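Long-range contacts in tyrosinase (Burkholderia thailandensis, PDB 5ZRD), which probably uses a pair of copper ions to hydroxylate monophenols to catechols and oxidise these to quinones, and works efficiently at acidic pH: residues H85-F90 with D353-T358; T256-V261 with R344-T349; A7-R12 with L396-G401. All blocks are in the same frame, centred on the assembly; numbering follows the deposited sequence.

Interaction 1: H85-F90 with D353-T358. With CU (copper (II) ion), chain J.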
loop_
_atom_site.group_PDB
_atom_site.type_symbol
_atom_site.label_atom_id
_atom_site.label_comp_id
_atom_site.label_asym_id
_atom_site.label_seq_id
_atom_site.Cartn_x
_atom_site.Cartn_y
_atom_site.Cartn_z
ATOM N N HIS A 85 -11.745 -1.090 -24.719
ATOM C CA HIS A 85 -12.417 -2.379 -25.005
ATOM C C HIS A 85 -13.526 -2.643 -23.994
ATOM O O HIS A 85 -13.447 -2.240 -22.865
ATOM C CB HIS A 85 -11.409 -3.520 -24.948
ATOM C CG HIS A 85 -10.228 -3.258 -25.809
ATOM N ND1 HIS A 85 -9.107 -2.651 -25.337
ATOM C CD2 HIS A 85 -10.049 -3.411 -27.141
ATOM C CE1 HIS A 85 -8.257 -2.503 -26.333
ATOM N NE2 HIS A 85 -8.807 -2.963 -27.456
ATOM N N GLY A 86 -14.565 -3.303 -24.424
ATOM C CA GLY A 86 -15.720 -3.535 -23.599
ATOM C C GLY A 86 -16.371 -2.243 -23.127
ATOM O O GLY A 86 -17.047 -2.251 -22.078
ATOM N N ASN A 87 -16.217 -1.139 -23.860
ATOM C CA ASN A 87 -16.867 0.082 -23.424
ATOM C C ASN A 87 -17.228 0.942 -24.640
ATOM O O ASN A 87 -16.837 0.639 -25.746
ATOM C CB ASN A 87 -16.010 0.799 -22.382
ATOM C CG ASN A 87 -14.783 1.460 -22.973
ATOM O OD1 ASN A 87 -14.834 1.978 -24.091
ATOM N ND2 ASN A 87 -13.716 1.522 -22.183
ATOM N N VAL A 88 -17.988 2.014 -24.430
ATOM C CA VAL A 88 -18.589 2.743 -25.580
ATOM C C VAL A 88 -17.531 3.516 -26.385
ATOM O O VAL A 88 -17.814 3.995 -27.479
ATOM C CB VAL A 88 -19.715 3.684 -25.114
ATOM C CG1 VAL A 88 -20.906 2.888 -24.606
ATOM C CG2 VAL A 88 -19.237 4.657 -24.044
ATOM N N LEU A 89 -16.325 3.641 -25.880
ATOM C CA LEU A 89 -15.252 4.275 -26.642
ATOM C C LEU A 89 -14.580 3.270 -27.588
ATOM O O LEU A 89 -13.670 3.647 -28.299
ATOM C CB LEU A 89 -14.232 4.857 -25.658
ATOM C CG LEU A 89 -14.811 5.857 -24.655
ATOM C CD1 LEU A 89 -13.704 6.501 -23.840
ATOM C CD2 LEU A 89 -15.629 6.919 -25.361
ATOM N N PHE A 90 -15.016 2.016 -27.644
ATOM C CA PHE A 90 -14.294 1.060 -28.503
ATOM C C PHE A 90 -14.221 1.572 -29.965
ATOM O O PHE A 90 -13.157 1.602 -30.575
ATOM C CB PHE A 90 -14.866 -0.359 -28.364
ATOM C CG PHE A 90 -14.448 -1.276 -29.480
ATOM C CD1 PHE A 90 -13.267 -1.982 -29.409
ATOM C CD2 PHE A 90 -15.180 -1.366 -30.643
ATOM C CE1 PHE A 90 -12.851 -2.793 -30.457
ATOM C CE2 PHE A 90 -14.788 -2.189 -31.679
ATOM C CZ PHE A 90 -13.617 -2.904 -31.587
ATOM N N ASP A 353 -15.511 -0.745 -16.212
ATOM C CA ASP A 353 -16.089 -1.834 -16.949
ATOM C C ASP A 353 -15.065 -2.624 -17.708
ATOM O O ASP A 353 -14.115 -2.089 -18.274
ATOM C CB ASP A 353 -17.156 -1.337 -17.944
ATOM C CG ASP A 353 -18.370 -0.697 -17.245
ATOM O OD1 ASP A 353 -18.675 -1.044 -16.088
ATOM O OD2 ASP A 353 -19.033 0.163 -17.860
ATOM N N SER A 354 -15.315 -3.917 -17.731
ATOM C CA SER A 354 -14.572 -4.861 -18.543
ATOM C C SER A 354 -13.067 -4.858 -18.184
ATOM O O SER A 354 -12.692 -5.353 -17.136
ATOM C CB SER A 354 -14.852 -4.568 -19.988
ATOM O OG SER A 354 -14.379 -5.634 -20.791
ATOM N N GLN A 355 -12.213 -4.326 -19.053
ATOM C CA GLN A 355 -10.751 -4.257 -18.892
ATOM C C GLN A 355 -10.334 -3.362 -17.710
ATOM O O GLN A 355 -9.222 -3.477 -17.214
ATOM C CB GLN A 355 -10.123 -3.690 -20.173
ATOM C CG GLN A 355 -10.395 -2.209 -20.416
ATOM C CD GLN A 355 -9.751 -1.725 -21.681
ATOM O OE1 GLN A 355 -9.117 -2.480 -22.444
ATOM N NE2 GLN A 355 -9.933 -0.442 -21.916
ATOM N N GLY A 356 -11.199 -2.432 -17.295
ATOM C CA GLY A 356 -10.857 -1.529 -16.223
ATOM C C GLY A 356 -10.219 -0.275 -16.776
ATOM O O GLY A 356 -10.023 -0.173 -17.973
ATOM N N PRO A 357 -9.913 0.692 -15.901
ATOM C CA PRO A 357 -9.522 2.009 -16.321
ATOM C C PRO A 357 -8.160 2.060 -17.021
ATOM O O PRO A 357 -7.199 1.373 -16.664
ATOM C CB PRO A 357 -9.519 2.839 -15.037
ATOM C CG PRO A 357 -9.511 1.823 -13.915
ATOM C CD PRO A 357 -10.223 0.612 -14.464
ATOM N N THR A 358 -8.121 2.864 -18.068
ATOM C CA THR A 358 -6.908 3.138 -18.796
ATOM C C THR A 358 -6.138 4.241 -18.048
ATOM O O THR A 358 -6.685 4.852 -17.150
ATOM C CB THR A 358 -7.222 3.513 -20.244
ATOM O OG1 THR A 358 -7.979 4.715 -20.245
ATOM C CG2 THR A 358 -7.988 2.456 -21.012
HETATM CU CU CU J . -7.988 -2.539 -29.315
HETATM O O HOH W 1 -14.073 0.534 -19.242
#

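Interaction 2: T256-V261 with R344-T349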
loop_
_atom_site.group_PDB
_atom_site.type_symbol
_atom_site.label_atom_id
_atom_site.label_comp_id
_atom_site.label_asym_id
_atom_site.label_seq_id
_atom_site.Cartn_x
_atom_site.Cartn_y
_atom_site.Cartn_z
ATOM N N THR A 256 -19.208 -5.036 -26.139
ATOM C CA THR A 256 -19.745 -6.313 -25.634
ATOM C C THR A 256 -20.424 -6.146 -24.280
ATOM O O THR A 256 -21.323 -6.929 -23.940
ATOM C CB THR A 256 -18.649 -7.384 -25.540
ATOM O OG1 THR A 256 -17.498 -6.843 -24.877
ATOM C CG2 THR A 256 -18.236 -7.895 -26.908
ATOM N N THR A 257 -19.990 -5.200 -23.466
ATOM C CA THR A 257 -20.628 -5.071 -22.137
ATOM C C THR A 257 -22.060 -4.544 -22.330
ATOM O O THR A 257 -23.046 -5.104 -21.787
ATOM C CB THR A 257 -19.845 -4.134 -21.198
ATOM O OG1 THR A 257 -18.464 -4.497 -21.188
ATOM C CG2 THR A 257 -20.361 -4.130 -19.777
ATOM N N SER A 258 -22.175 -3.456 -23.079
ATOM C CA SER A 258 -23.490 -2.854 -23.327
ATOM C C SER A 258 -24.426 -3.883 -23.990
ATOM O O SER A 258 -25.560 -4.046 -23.580
ATOM C CB SER A 258 -23.381 -1.573 -24.144
ATOM O OG SER A 258 -22.517 -0.618 -23.509
ATOM N N ALA A 259 -23.939 -4.599 -24.983
ATOM C CA ALA A 259 -24.792 -5.495 -25.749
ATOM C C ALA A 259 -25.294 -6.638 -24.840
ATOM O O ALA A 259 -26.439 -7.005 -24.870
ATOM C CB ALA A 259 -24.014 -5.993 -26.954
ATOM N N SER A 260 -24.430 -7.157 -23.985
ATOM C CA SER A 260 -24.782 -8.282 -23.117
ATOM C C SER A 260 -25.962 -7.900 -22.212
ATOM O O SER A 260 -26.975 -8.680 -22.096
ATOM C CB SER A 260 -23.591 -8.757 -22.332
ATOM O OG SER A 260 -23.977 -9.654 -21.306
ATOM N N VAL A 261 -25.860 -6.719 -21.610
ATOM C CA VAL A 261 -26.883 -6.274 -20.675
ATOM C C VAL A 261 -28.178 -5.975 -21.456
ATOM O O VAL A 261 -29.310 -6.336 -21.021
ATOM C CB VAL A 261 -26.407 -5.085 -19.808
ATOM C CG1 VAL A 261 -27.502 -4.573 -18.872
ATOM C CG2 VAL A 261 -25.178 -5.458 -18.990
ATOM N N ARG A 344 -26.651 7.328 -20.667
ATOM C CA ARG A 344 -25.892 7.677 -19.466
ATOM C C ARG A 344 -25.961 6.522 -18.454
ATOM O O ARG A 344 -27.017 6.043 -18.096
ATOM C CB ARG A 344 -26.413 8.982 -18.844
ATOM C CG ARG A 344 -25.494 10.189 -19.007
ATOM C CD ARG A 344 -25.502 10.807 -20.408
ATOM N NE ARG A 344 -26.622 11.722 -20.684
ATOM C CZ ARG A 344 -26.520 12.934 -21.250
ATOM N NH1 ARG A 344 -27.613 13.618 -21.559
ATOM N NH2 ARG A 344 -25.332 13.454 -21.512
ATOM N N ASN A 345 -24.809 6.073 -18.027
ATOM C CA ASN A 345 -24.634 5.155 -16.898
ATOM C C ASN A 345 -25.054 3.728 -17.257
ATOM O O ASN A 345 -25.190 2.899 -16.329
ATOM C CB ASN A 345 -25.332 5.641 -15.630
ATOM C CG ASN A 345 -24.608 6.809 -14.973
ATOM O OD1 ASN A 345 -23.401 6.771 -14.822
ATOM N ND2 ASN A 345 -25.329 7.830 -14.537
ATOM N N TYR A 346 -25.258 3.454 -18.550
ATOM C CA TYR A 346 -25.470 2.104 -19.022
ATOM C C TYR A 346 -24.166 1.307 -18.884
ATOM O O TYR A 346 -23.104 1.834 -19.076
ATOM C CB TYR A 346 -25.946 2.083 -20.476
ATOM C CG TYR A 346 -26.756 0.867 -20.860
ATOM C CD1 TYR A 346 -28.071 0.750 -20.478
ATOM C CD2 TYR A 346 -26.235 -0.151 -21.660
ATOM C CE1 TYR A 346 -28.856 -0.327 -20.867
ATOM C CE2 TYR A 346 -26.990 -1.264 -22.017
ATOM C CZ TYR A 346 -28.312 -1.354 -21.600
ATOM O OH TYR A 346 -29.123 -2.397 -21.960
ATOM N N PRO A 347 -24.264 0.019 -18.576
ATOM C CA PRO A 347 -23.044 -0.779 -18.543
ATOM C C PRO A 347 -22.293 -0.593 -19.861
ATOM O O PRO A 347 -22.917 -0.618 -20.923
ATOM C CB PRO A 347 -23.538 -2.217 -18.334
ATOM C CG PRO A 347 -24.745 -2.000 -17.479
ATOM C CD PRO A 347 -25.399 -0.809 -18.161
ATOM N N GLY A 348 -20.979 -0.413 -19.771
ATOM C CA GLY A 348 -20.160 -0.026 -20.938
ATOM C C GLY A 348 -19.778 1.454 -20.904
ATOM O O GLY A 348 -18.928 1.857 -21.655
ATOM N N THR A 349 -20.382 2.252 -20.028
ATOM C CA THR A 349 -20.085 3.700 -19.972
ATOM C C THR A 349 -19.247 4.023 -18.741
ATOM O O THR A 349 -19.118 5.196 -18.416
ATOM C CB THR A 349 -21.337 4.584 -19.921
ATOM O OG1 THR A 349 -22.082 4.243 -18.763
ATOM C CG2 THR A 349 -22.233 4.431 -21.119
#

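Interaction 3: A7-R12 with L396-G401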
loop_
_atom_site.group_PDB
_atom_site.type_symbol
_atom_site.label_atom_id
_atom_site.label_comp_id
_atom_site.label_asym_id
_atom_site.label_seq_id
_atom_site.Cartn_x
_atom_site.Cartn_y
_atom_site.Cartn_z
ATOM N N ALA A 7 -12.968 17.306 -50.930
ATOM C CA ALA A 7 -13.337 15.956 -51.342
ATOM C C ALA A 7 -12.551 14.919 -50.521
ATOM O O ALA A 7 -11.323 14.987 -50.429
ATOM C CB ALA A 7 -13.096 15.769 -52.817
ATOM N N PRO A 8 -13.263 13.943 -49.925
ATOM C CA PRO A 8 -12.570 12.972 -49.047
ATOM C C PRO A 8 -11.526 12.122 -49.790
ATOM O O PRO A 8 -11.799 11.670 -50.898
ATOM C CB PRO A 8 -13.684 12.047 -48.509
ATOM C CG PRO A 8 -14.982 12.641 -49.024
ATOM C CD PRO A 8 -14.612 13.450 -50.249
ATOM N N ARG A 9 -10.358 11.890 -49.186
ATOM C CA ARG A 9 -9.523 10.716 -49.569
ATOM C C ARG A 9 -10.325 9.416 -49.436
ATOM O O ARG A 9 -11.170 9.282 -48.541
ATOM C CB ARG A 9 -8.334 10.516 -48.633
ATOM C CG ARG A 9 -7.287 11.617 -48.664
ATOM C CD ARG A 9 -6.058 11.124 -47.930
ATOM N NE ARG A 9 -6.275 11.265 -46.504
ATOM C CZ ARG A 9 -6.631 10.279 -45.680
ATOM N NH1 ARG A 9 -6.707 9.019 -46.103
ATOM N NH2 ARG A 9 -6.888 10.583 -44.424
ATOM N N VAL A 10 -10.031 8.459 -50.291
ATOM C CA VAL A 10 -10.770 7.226 -50.350
ATOM C C VAL A 10 -9.893 6.072 -49.848
ATOM O O VAL A 10 -9.017 5.629 -50.555
ATOM C CB VAL A 10 -11.263 6.946 -51.781
ATOM C CG1 VAL A 10 -12.170 5.722 -51.819
ATOM C CG2 VAL A 10 -11.981 8.161 -52.361
ATOM N N ARG A 11 -10.198 5.589 -48.632
ATOM C CA ARG A 11 -9.680 4.316 -48.103
ATOM C C ARG A 11 -10.259 3.187 -48.941
ATOM O O ARG A 11 -11.471 3.102 -49.037
ATOM C CB ARG A 11 -10.047 4.120 -46.628
ATOM C CG ARG A 11 -9.163 4.921 -45.688
ATOM C CD ARG A 11 -9.367 4.648 -44.226
ATOM N NE ARG A 11 -8.606 5.580 -43.405
ATOM C CZ ARG A 11 -8.691 5.621 -42.072
ATOM N NH1 ARG A 11 -9.520 4.802 -41.438
ATOM N NH2 ARG A 11 -7.974 6.489 -41.377
ATOM N N ARG A 12 -9.393 2.346 -49.519
ATOM C CA ARG A 12 -9.832 1.306 -50.443
ATOM C C ARG A 12 -9.493 -0.103 -49.911
ATOM O O ARG A 12 -8.679 -0.308 -48.980
ATOM C CB ARG A 12 -9.202 1.515 -51.823
ATOM C CG ARG A 12 -9.694 2.754 -52.556
ATOM C CD ARG A 12 -9.340 2.742 -54.039
ATOM N NE ARG A 12 -9.835 3.932 -54.729
ATOM C CZ ARG A 12 -11.128 4.230 -54.937
ATOM N NH1 ARG A 12 -12.076 3.317 -54.747
ATOM N NH2 ARG A 12 -11.462 5.457 -55.322
ATOM N N LEU A 396 -12.603 14.382 -40.653
ATOM C CA LEU A 396 -11.264 13.732 -40.753
ATOM C C LEU A 396 -10.777 13.671 -42.219
ATOM O O LEU A 396 -9.641 13.289 -42.477
ATOM C CB LEU A 396 -11.323 12.319 -40.148
ATOM C CG LEU A 396 -11.636 12.208 -38.653
ATOM C CD1 LEU A 396 -11.585 10.758 -38.215
ATOM C CD2 LEU A 396 -10.686 13.025 -37.789
ATOM N N GLY A 397 -11.618 14.018 -43.183
ATOM C CA GLY A 397 -11.153 14.215 -44.548
ATOM C C GLY A 397 -11.044 12.911 -45.332
ATOM O O GLY A 397 -10.308 12.877 -46.317
ATOM N N PHE A 398 -11.763 11.839 -44.947
ATOM C CA PHE A 398 -11.685 10.573 -45.722
ATOM C C PHE A 398 -13.029 9.826 -45.693
ATOM O O PHE A 398 -13.918 10.108 -44.900
ATOM C CB PHE A 398 -10.539 9.710 -45.191
ATOM C CG PHE A 398 -10.837 8.952 -43.925
ATOM C CD1 PHE A 398 -11.463 7.707 -43.971
ATOM C CD2 PHE A 398 -10.500 9.468 -42.693
ATOM C CE1 PHE A 398 -11.752 7.005 -42.808
ATOM C CE2 PHE A 398 -10.761 8.746 -41.533
ATOM C CZ PHE A 398 -11.424 7.542 -41.587
ATOM N N THR A 399 -13.131 8.873 -46.590
ATOM C CA THR A 399 -14.286 8.049 -46.738
ATOM C C THR A 399 -13.827 6.629 -47.095
ATOM O O THR A 399 -12.631 6.379 -47.330
ATOM C CB THR A 399 -15.191 8.589 -47.842
ATOM O OG1 THR A 399 -16.498 8.022 -47.682
ATOM C CG2 THR A 399 -14.641 8.292 -49.224
ATOM N N TYR A 400 -14.783 5.716 -47.138
ATOM C CA TYR A 400 -14.524 4.317 -47.429
ATOM C C TYR A 400 -15.002 4.103 -48.850
ATOM O O TYR A 400 -16.081 4.507 -49.195
ATOM C CB TYR A 400 -15.159 3.357 -46.401
ATOM C CG TYR A 400 -14.349 3.290 -45.127
ATOM C CD1 TYR A 400 -13.154 2.595 -45.089
ATOM C CD2 TYR A 400 -14.689 4.026 -44.004
ATOM C CE1 TYR A 400 -12.350 2.573 -43.956
ATOM C CE2 TYR A 400 -13.888 4.045 -42.874
ATOM C CZ TYR A 400 -12.720 3.299 -42.842
ATOM O OH TYR A 400 -11.893 3.312 -41.761
ATOM N N GLY A 401 -14.142 3.524 -49.658
ATOM C CA GLY A 401 -14.570 3.075 -50.937
ATOM C C GLY A 401 -15.600 1.983 -50.777
ATOM O O GLY A 401 -16.005 1.683 -49.688
HETATM O O HOH W 2 -7.055 13.258 -43.394
#

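Interaction 1: H85-F90 with D353-T358
His-85, Gly-86 and Asn-87 run past Gln-355, Ser-354 and Asp-353 in reversed order, the two loops coming closest where the CA atoms of Gly-86 and Ser-354 lie 5.4 Å apart. One side-chain bond carries the contact: His-85 ND1 donates to Gln-355 OE1 at 2.9 Å, with 156° at the hydrogen. The oxygen sits almost in the imidazole plane, as the N-H demands, while the amide is turned 77° from the ring, and the nitrogen approaches OE1 from off the carbonyl plane. Gln-355 reaches across because its chain is extended beyond CG, after a first torsion of 70° that wedges CG between backbone N and carbonyl carbon. Its NE2 donates to Cys-83 O, and this second bond settles which end of the amide is oxygen. Glycine suits position 86, where phi is positive and Gly-86 CA lies 3.8 Å from Ser-354 OG. Ser-354 itself occupies the second position of a type II' turn, closed by Gly-356 N to Asp-353 O at 3.1 Å. Asn-87 works at both ends of its amide. OD1 accepts from Leu-89 N at 2.9 Å, a capping bond at the turn leading into helix 90-108, while ND2 donates to Asn-84 OD1 and to a water, which also hydrogen-bonds to Asp-353 O. The other ring nitrogen, His-85 NE2, binds the copper ion, and CE1, between the two nitrogens, is joined by a thioether to Cys-83 SG. Gln-355 is thus a second-shell residue that, together with the thioether, probably helps to fix the rotation of a first-shell ligand. With His-57 and His-94, His-85 makes up one of the two three-histidine copper sites that define the type 3 dicopper centre of tyrosinases.

Interaction 2: T256-V261 with R344-T349
Ser-258, in the first turn of helix 256-265, meets the Pro-Gly corner of a type II beta turn running from Tyr-346 to Thr-349, so the contact joins a helix to a turn. Its side chain can be followed outward. CB lies against Pro-347 O and 4.0 Å from Tyr-346 CD2. From there OG swings beside the backbone N, anti to the carbonyl carbon (chi1 -56°), and donates to Pro-347 O at 2.6 Å. The hydroxyl arrives in the carbonyl plane, on a lone pair. OG also lies 3.5 Å from Gly-348 CA and is hydrogen-bonded to Asn-255 ND2, so a short hydroxyl side chain suits the close approach and ties helix to turn. Glycine belongs at the third position of the turn: phi is 103°, and its bare CA lets the hydroxyl approach.

Apolar packing flanks this bond: Val-261 CG2 rests on Pro-347 CB at 3.7 Å, the two side chains crossing at about a right angle. Thr-257 turns its methyl CG2 to within 3.8 Å of Gly-348 N. The Tyr-346 ring presents an edge to the helix backbone, with CE2 3.5 Å from Ser-258 O, and its own neighbour Pro-347 lays CD over one face. The turn also borders the second subunit, where Pro-347 packs on Pro-347 of that chain and Asn-345 ND2 is hydrogen-bonded to Asp-483 of the same neighbouring chain. Tyr-346 O is gripped twice within the turn, by Thr-349 N at 2.9 Å and by Thr-349 OG1 at 2.6 Å.

Interaction 3: A7-R12 with L396-G401
Tyr-400 OH is gripped by two groups: Arg-11 NH1 donates to it at 2.8 Å, with a bent 136° at the hydrogen, and Asp-324 OD2 forms a further hydrogen bond. The extended chain of Arg-11 runs alongside the tyrosine and lays its guanidinium flat on one face of the Phe-398 ring, a cation-pi stack with centres 3.6 Å apart and planes 17° from parallel. Arg-9 bends at chi3 (-80°), which brings its guanidinium over Phe-398 CB rather than over the ring. A water links its NH2 to Leu-396 O, and NH1 is hydrogen-bonded to Ser-113 OG.

Arg-9, Arg-11, Phe-398 and Tyr-400 share one face of a short parallel sheet. Gly-397 O accepts from Arg-9 N, and Arg-9 O from Thr-399 N at 2.8 Å. Further along, Thr-399 O accepts from Arg-11 N, and Arg-11 O from Gly-401 N at 2.8 Å. On the opposite face Val-10 and Thr-399 lie side by side, with their CG2 methyls 4.1 Å apart. Gly-397, with positive phi, suits the exit from helix 392-396 into strand 398-400.

The arginine-bearing face looks onto two helices. Glu-102 of helix 90-108 makes salt bridges to both Arg-9 and Arg-11, probably balancing their charge, while Cys-321 and Asp-324 of helix 315-334 pack against Arg-11, Phe-398 and Tyr-400.

In the fold
Interactions 1 and 2 form one continuous patch, their centres 10 Å apart, with interaction 2 nested in the chain loop that interaction 1 closes. Two bonds join them: Asp-353 OD2 with Gly-348 N at 2.8 Å, and Gly-86 O with Thr-257 OG1, also at 2.8 Å. The patch therefore runs from a copper ligand outward to the boundary with the second subunit. Interaction 3 stands apart, its centre 28 Å from that of interaction 1 and 31 Å from that of interaction 2. Helix 90-108 connects the regions, starting in segment 85-90, carrying His-94, and meeting the strands through Glu-102. The Tyr-400 side chain still comes within about 8 Å of that of His-320, a ligand of the other copper.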